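Local coordinates for calcineurin-like phosphoesterase domain-containing protein (Aquifex aeolicus, PDB 1XM7) that is of unknown function but belongs to the calcineurin-like phosphoesterase family and is probably a hydrolase, at residues 41-55 / 67-81. Numbering follows the deposited sequence.
Sequences LKPEDTLYHLGDFTW and WKALPGRKILVMGNH
Phe53 brings its edge to the indole of Trp67, and the geometry supports an edge-to-face pair: CE1 of Phe53 lies 3.6 Å from CE2 of Trp67, over the centre of that face, with the Phe53 ring and the five-membered ring inclined at 58°. Aliphatic CD of Lys74 covers the opposite face, so the indole is held flat between two groups, and its NE1 is hydrogen-bonded to Tyr91 O. At its far rim CH2 of Trp67 meets the branch CD2 of Leu47 at 3.5 Å and the edge of the His49 ring at CD2. His49 reaches this cluster because its CG is anti to the backbone N (chi1 -167°), while its NE2 is hydrogen-bonded to Thr10 OG1. With an alanine here instead of Trp67, both indole faces would be gone, which would probably open a gap between Phe53 and Lys74, strip Leu47 CD2 of its packing and leave the Tyr91 carbonyl without its donor. Beneath the cluster, strands 46-49 and 73-77 run parallel, their axes 4.7 Å apart. Five backbone hydrogen bonds join them from Arg73 N to Asp45 O through to Val77 N to His49 O, the latter 2.8 Å long. On the sheet face carrying Tyr48, CG1 of Ile75 packs obliquely on CD2 of that ring. Beyond the strands, OD2 of Asp52 accepts a hydrogen bond from His81 N (2.8 Å), on the syn side but tilted out of the carboxylate plane, and its OD1 accepts one from a water that also takes Asn80 N. The His81 ring stacks face-to-face on the six-membered ring of Trp55, centroids 3.5 Å apart and planes at 8°, and its NE2 gives Trp55 O a weak hydrogen bond. Strand 46-49, helix 63-69 and strand 73-77 thus form a beta-alpha-beta crossover, and the Gly51-Asp52 and Gly79-Asn80-His81 loops at its carboxyl end match the GD and GNH motifs that line the metal site in calcineurin-like phosphoesterases.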
loop_
_atom_site.group_PDB
_atom_site.type_symbol
_atom_site.label_atom_id
_atom_site.label_comp_id
_atom_site.label_asym_id
_atom_site.label_seq_id
_atom_site.Cartn_x
_atom_site.Cartn_y
_atom_site.Cartn_z
ATOM N N LEU A 41 11.568 6.710 8.056
ATOM C CA LEU A 41 12.086 7.153 6.776
ATOM C C LEU A 41 13.341 7.977 6.908
ATOM O O LEU A 41 13.466 8.804 7.812
ATOM C CB LEU A 41 11.056 8.001 6.043
ATOM C CG LEU A 41 9.801 7.296 5.552
ATOM C CD1 LEU A 41 8.883 8.315 4.875
ATOM C CD2 LEU A 41 10.196 6.186 4.594
ATOM N N LYS A 42 14.271 7.743 5.992
ATOM C CA LYS A 42 15.506 8.502 5.947
ATOM C C LYS A 42 15.597 8.991 4.508
ATOM O O LYS A 42 14.948 8.452 3.619
ATOM C CB LYS A 42 16.710 7.635 6.308
ATOM C CG LYS A 42 16.671 7.070 7.726
ATOM C CD LYS A 42 16.585 8.167 8.777
ATOM C CE LYS A 42 16.600 7.584 10.195
ATOM N NZ LYS A 42 15.521 6.570 10.434
ATOM N N PRO A 43 16.394 10.030 4.264
ATOM C CA PRO A 43 16.535 10.572 2.916
ATOM C C PRO A 43 16.791 9.571 1.788
ATOM O O PRO A 43 16.279 9.743 0.683
ATOM C CB PRO A 43 17.668 11.572 3.080
ATOM C CG PRO A 43 17.443 12.079 4.477
ATOM C CD PRO A 43 17.194 10.803 5.230
ATOM N N GLU A 44 17.562 8.523 2.057
ATOM C CA GLU A 44 17.886 7.553 1.013
ATOM C C GLU A 44 16.926 6.361 0.885
ATOM O O GLU A 44 17.109 5.477 0.035
ATOM C CB GLU A 44 19.339 7.069 1.190
ATOM C CG GLU A 44 19.727 6.548 2.586
ATOM C CD GLU A 44 19.861 7.649 3.655
ATOM O OE1 GLU A 44 20.523 8.687 3.398
ATOM O OE2 GLU A 44 19.316 7.461 4.770
ATOM N N ASP A 45 15.893 6.347 1.717
ATOM C CA ASP A 45 14.906 5.279 1.689
ATOM C C ASP A 45 13.929 5.512 0.543
ATOM O O ASP A 45 13.970 6.548 -0.126
ATOM C CB ASP A 45 14.131 5.253 3.008
ATOM C CG ASP A 45 15.012 4.943 4.203
ATOM O OD1 ASP A 45 14.551 5.145 5.346
ATOM O OD2 ASP A 45 16.158 4.492 3.999
ATOM N N THR A 46 13.051 4.536 0.325
ATOM C CA THR A 46 12.028 4.627 -0.711
ATOM C C THR A 46 10.760 3.996 -0.168
ATOM O O THR A 46 10.768 2.843 0.273
ATOM C CB THR A 46 12.430 3.888 -2.006
ATOM O OG1 THR A 46 13.622 4.482 -2.538
ATOM C CG2 THR A 46 11.307 3.985 -3.050
ATOM N N LEU A 47 9.676 4.765 -0.200
ATOM C CA LEU A 47 8.376 4.317 0.290
ATOM C C LEU A 47 7.399 4.020 -0.841
ATOM O O LEU A 47 7.138 4.865 -1.701
ATOM C CB LEU A 47 7.774 5.386 1.207
ATOM C CG LEU A 47 6.346 5.198 1.733
ATOM C CD1 LEU A 47 6.258 3.975 2.637
ATOM C CD2 LEU A 47 5.936 6.446 2.499
ATOM N N TYR A 48 6.863 2.808 -0.837
ATOM C CA TYR A 48 5.886 2.412 -1.843
ATOM C C TYR A 48 4.469 2.477 -1.263
ATOM O O TYR A 48 4.167 1.834 -0.252
ATOM C CB TYR A 48 6.163 0.985 -2.346
ATOM C CG TYR A 48 7.434 0.847 -3.162
ATOM C CD1 TYR A 48 8.677 0.674 -2.542
ATOM C CD2 TYR A 48 7.400 0.946 -4.553
ATOM C CE1 TYR A 48 9.859 0.610 -3.295
ATOM C CE2 TYR A 48 8.571 0.887 -5.315
ATOM C CZ TYR A 48 9.796 0.719 -4.681
ATOM O OH TYR A 48 10.946 0.659 -5.438
ATOM N N HIS A 49 3.612 3.278 -1.894
ATOM C CA HIS A 49 2.221 3.403 -1.474
ATOM C C HIS A 49 1.453 2.588 -2.506
ATOM O O HIS A 49 1.421 2.931 -3.684
ATOM C CB HIS A 49 1.768 4.856 -1.510
ATOM C CG HIS A 49 0.476 5.093 -0.798
ATOM N ND1 HIS A 49 -0.673 4.389 -1.090
ATOM C CD2 HIS A 49 0.154 5.945 0.203
ATOM C CE1 HIS A 49 -1.648 4.798 -0.299
ATOM N NE2 HIS A 49 -1.173 5.742 0.494
ATOM N N LEU A 50 0.833 1.502 -2.067
ATOM C CA LEU A 50 0.140 0.626 -2.999
ATOM C C LEU A 50 -1.366 0.819 -3.168
ATOM O O LEU A 50 -2.090 -0.148 -3.378
ATOM C CB LEU A 50 0.461 -0.833 -2.639
ATOM C CG LEU A 50 1.959 -1.100 -2.365
ATOM C CD1 LEU A 50 2.173 -2.571 -2.113
ATOM C CD2 LEU A 50 2.818 -0.649 -3.533
ATOM N N GLY A 51 -1.848 2.055 -3.075
ATOM C CA GLY A 51 -3.267 2.263 -3.295
ATOM C C GLY A 51 -4.124 2.984 -2.277
ATOM O O GLY A 51 -3.971 2.804 -1.071
ATOM N N ASP A 52 -5.057 3.780 -2.804
ATOM C CA ASP A 52 -6.003 4.569 -2.026
ATOM C C ASP A 52 -5.303 5.462 -1.006
ATOM O O ASP A 52 -5.430 5.307 0.204
ATOM C CB ASP A 52 -7.038 3.643 -1.387
ATOM C CG ASP A 52 -7.957 3.009 -2.432
ATOM O OD1 ASP A 52 -8.814 2.174 -2.081
ATOM O OD2 ASP A 52 -7.819 3.360 -3.621
ATOM N N PHE A 53 -4.560 6.410 -1.563
ATOM C CA PHE A 53 -3.769 7.383 -0.846
ATOM C C PHE A 53 -4.600 8.366 -0.034
ATOM O O PHE A 53 -4.620 8.303 1.199
ATOM C CB PHE A 53 -2.901 8.143 -1.855
ATOM C CG PHE A 53 -2.129 9.287 -1.262
ATOM C CD1 PHE A 53 -1.264 9.084 -0.195
ATOM C CD2 PHE A 53 -2.248 10.560 -1.783
ATOM C CE1 PHE A 53 -0.538 10.130 0.335
ATOM C CE2 PHE A 53 -1.524 11.613 -1.259
ATOM C CZ PHE A 53 -0.669 11.400 -0.200
ATOM N N THR A 54 -5.275 9.282 -0.725
ATOM C CA THR A 54 -6.087 10.288 -0.049
ATOM C C THR A 54 -7.527 10.289 -0.536
ATOM O O THR A 54 -7.802 9.984 -1.706
ATOM C CB THR A 54 -5.489 11.701 -0.240
ATOM O OG1 THR A 54 -6.211 12.635 0.566
ATOM C CG2 THR A 54 -5.561 12.127 -1.685
ATOM N N TRP A 55 -8.444 10.640 0.366
ATOM C CA TRP A 55 -9.862 10.665 0.036
ATOM C C TRP A 55 -10.222 11.899 -0.795
ATOM O O TRP A 55 -11.130 11.853 -1.614
ATOM C CB TRP A 55 -10.708 10.591 1.314
ATOM C CG TRP A 55 -12.024 9.901 1.092
ATOM C CD1 TRP A 55 -13.276 10.425 1.286
ATOM C CD2 TRP A 55 -12.219 8.593 0.539
ATOM N NE1 TRP A 55 -14.236 9.523 0.878
ATOM C CE2 TRP A 55 -13.615 8.395 0.414
ATOM C CE3 TRP A 55 -11.351 7.576 0.134
ATOM C CZ2 TRP A 55 -14.158 7.222 -0.106
ATOM C CZ3 TRP A 55 -11.891 6.405 -0.384
ATOM C CH2 TRP A 55 -13.286 6.240 -0.500
ATOM N N TRP A 67 2.926 14.853 4.642
ATOM C CA TRP A 67 3.360 13.699 3.866
ATOM C C TRP A 67 4.437 14.110 2.862
ATOM O O TRP A 67 5.472 13.463 2.736
ATOM C CB TRP A 67 2.159 13.100 3.126
ATOM C CG TRP A 67 2.517 12.223 1.971
ATOM C CD1 TRP A 67 2.836 12.620 0.700
ATOM C CD2 TRP A 67 2.633 10.803 1.991
ATOM N NE1 TRP A 67 3.146 11.529 -0.071
ATOM C CE2 TRP A 67 3.029 10.399 0.695
ATOM C CE3 TRP A 67 2.442 9.828 2.980
ATOM C CZ2 TRP A 67 3.240 9.061 0.362
ATOM C CZ3 TRP A 67 2.652 8.488 2.647
ATOM C CH2 TRP A 67 3.047 8.122 1.347
ATOM N N LYS A 68 4.169 15.197 2.151
ATOM C CA LYS A 68 5.078 15.724 1.150
ATOM C C LYS A 68 6.439 16.026 1.773
ATOM O O LYS A 68 7.476 15.761 1.176
ATOM C CB LYS A 68 4.472 16.994 0.545
ATOM C CG LYS A 68 5.043 17.410 -0.799
ATOM C CD LYS A 68 4.388 18.694 -1.309
ATOM C CE LYS A 68 4.954 19.096 -2.678
ATOM N NZ LYS A 68 4.289 20.310 -3.264
ATOM N N ALA A 69 6.429 16.564 2.988
ATOM C CA ALA A 69 7.656 16.923 3.685
ATOM C C ALA A 69 8.509 15.727 4.087
ATOM O O ALA A 69 9.733 15.843 4.190
ATOM C CB ALA A 69 7.323 17.751 4.912
ATOM N N LEU A 70 7.878 14.578 4.314
ATOM C CA LEU A 70 8.618 13.385 4.726
ATOM C C LEU A 70 9.824 13.090 3.847
ATOM O O LEU A 70 9.803 13.337 2.653
ATOM C CB LEU A 70 7.694 12.163 4.750
ATOM C CG LEU A 70 6.639 12.153 5.859
ATOM C CD1 LEU A 70 5.797 10.903 5.749
ATOM C CD2 LEU A 70 7.319 12.220 7.219
ATOM N N PRO A 71 10.900 12.563 4.438
ATOM C CA PRO A 71 12.095 12.250 3.652
ATOM C C PRO A 71 11.954 10.972 2.815
ATOM O O PRO A 71 10.982 10.236 2.946
ATOM C CB PRO A 71 13.183 12.151 4.721
ATOM C CG PRO A 71 12.439 11.617 5.902
ATOM C CD PRO A 71 11.168 12.425 5.882
ATOM N N GLY A 72 12.922 10.724 1.939
ATOM C CA GLY A 72 12.887 9.537 1.104
ATOM C C GLY A 72 12.142 9.715 -0.207
ATOM O O GLY A 72 11.434 10.705 -0.405
ATOM N N ARG A 73 12.322 8.760 -1.114
ATOM C CA ARG A 73 11.643 8.773 -2.410
ATOM C C ARG A 73 10.246 8.173 -2.203
ATOM O O ARG A 73 10.061 7.274 -1.390
ATOM C CB ARG A 73 12.453 7.949 -3.423
ATOM C CG ARG A 73 11.695 7.494 -4.667
ATOM C CD ARG A 73 12.653 7.025 -5.770
ATOM N NE ARG A 73 13.437 8.155 -6.275
ATOM C CZ ARG A 73 13.126 8.889 -7.344
ATOM N NH1 ARG A 73 12.041 8.620 -8.059
ATOM N NH2 ARG A 73 13.892 9.920 -7.684
ATOM N N LYS A 74 9.256 8.679 -2.924
ATOM C CA LYS A 74 7.895 8.173 -2.787
ATOM C C LYS A 74 7.295 7.815 -4.136
ATOM O O LYS A 74 7.242 8.643 -5.040
ATOM C CB LYS A 74 7.021 9.219 -2.087
ATOM C CG LYS A 74 7.538 9.562 -0.701
ATOM C CD LYS A 74 6.822 10.745 -0.071
ATOM C CE LYS A 74 7.482 11.136 1.254
ATOM N NZ LYS A 74 8.838 11.694 1.021
ATOM N N ILE A 75 6.860 6.569 -4.280
ATOM C CA ILE A 75 6.253 6.153 -5.533
ATOM C C ILE A 75 4.894 5.543 -5.202
ATOM O O ILE A 75 4.717 4.961 -4.131
ATOM C CB ILE A 75 7.170 5.147 -6.309
ATOM C CG1 ILE A 75 6.726 3.715 -6.076
ATOM C CG2 ILE A 75 8.621 5.293 -5.873
ATOM C CD1 ILE A 75 5.666 3.270 -7.034
ATOM N N LEU A 76 3.934 5.698 -6.110
ATOM C CA LEU A 76 2.583 5.178 -5.898
ATOM C C LEU A 76 2.136 4.173 -6.955
ATOM O O LEU A 76 2.497 4.286 -8.134
ATOM C CB LEU A 76 1.562 6.335 -5.869
ATOM C CG LEU A 76 0.072 5.990 -6.091
ATOM C CD1 LEU A 76 -0.492 5.295 -4.861
ATOM C CD2 LEU A 76 -0.737 7.253 -6.376
ATOM N N VAL A 77 1.363 3.184 -6.508
ATOM C CA VAL A 77 0.771 2.184 -7.385
ATOM C C VAL A 77 -0.705 2.427 -7.107
ATOM O O VAL A 77 -1.210 2.127 -6.019
ATOM C CB VAL A 77 1.146 0.739 -6.994
ATOM C CG1 VAL A 77 0.583 -0.236 -8.030
ATOM C CG2 VAL A 77 2.662 0.597 -6.909
ATOM N N MET A 78 -1.377 3.002 -8.094
ATOM C CA MET A 78 -2.779 3.369 -8.006
ATOM C C MET A 78 -3.816 2.330 -7.627
ATOM O O MET A 78 -3.846 1.224 -8.156
ATOM C CB MET A 78 -3.187 4.037 -9.315
ATOM C CG MET A 78 -2.359 5.278 -9.608
ATOM S SD MET A 78 -2.762 6.072 -11.125
ATOM C CE MET A 78 -4.138 6.964 -10.627
ATOM N N GLY A 79 -4.674 2.732 -6.694
ATOM C CA GLY A 79 -5.771 1.905 -6.226
ATOM C C GLY A 79 -7.061 2.393 -6.884
ATOM O O GLY A 79 -7.043 3.354 -7.655
ATOM N N ASN A 80 -8.190 1.763 -6.587
ATOM C CA ASN A 80 -9.415 2.187 -7.232
ATOM C C ASN A 80 -9.870 3.603 -6.908
ATOM O O ASN A 80 -10.517 4.250 -7.737
ATOM C CB ASN A 80 -10.555 1.218 -6.933
ATOM C CG ASN A 80 -11.840 1.599 -7.656
ATOM O OD1 ASN A 80 -12.877 1.817 -7.023
ATOM N ND2 ASN A 80 -11.775 1.692 -8.987
ATOM N N HIS A 81 -9.551 4.105 -5.722
ATOM C CA HIS A 81 -9.998 5.448 -5.398
ATOM C C HIS A 81 -9.024 6.531 -5.879
ATOM O O HIS A 81 -9.365 7.712 -5.898
ATOM C CB HIS A 81 -10.248 5.591 -3.899
ATOM C CG HIS A 81 -10.984 6.846 -3.534
ATOM N ND1 HIS A 81 -12.341 6.995 -3.722
ATOM C CD2 HIS A 81 -10.546 8.022 -3.022
ATOM C CE1 HIS A 81 -12.710 8.206 -3.338
ATOM N NE2 HIS A 81 -11.639 8.849 -2.910
HETATM O O HOH W 1 -9.137 0.757 -4.243
#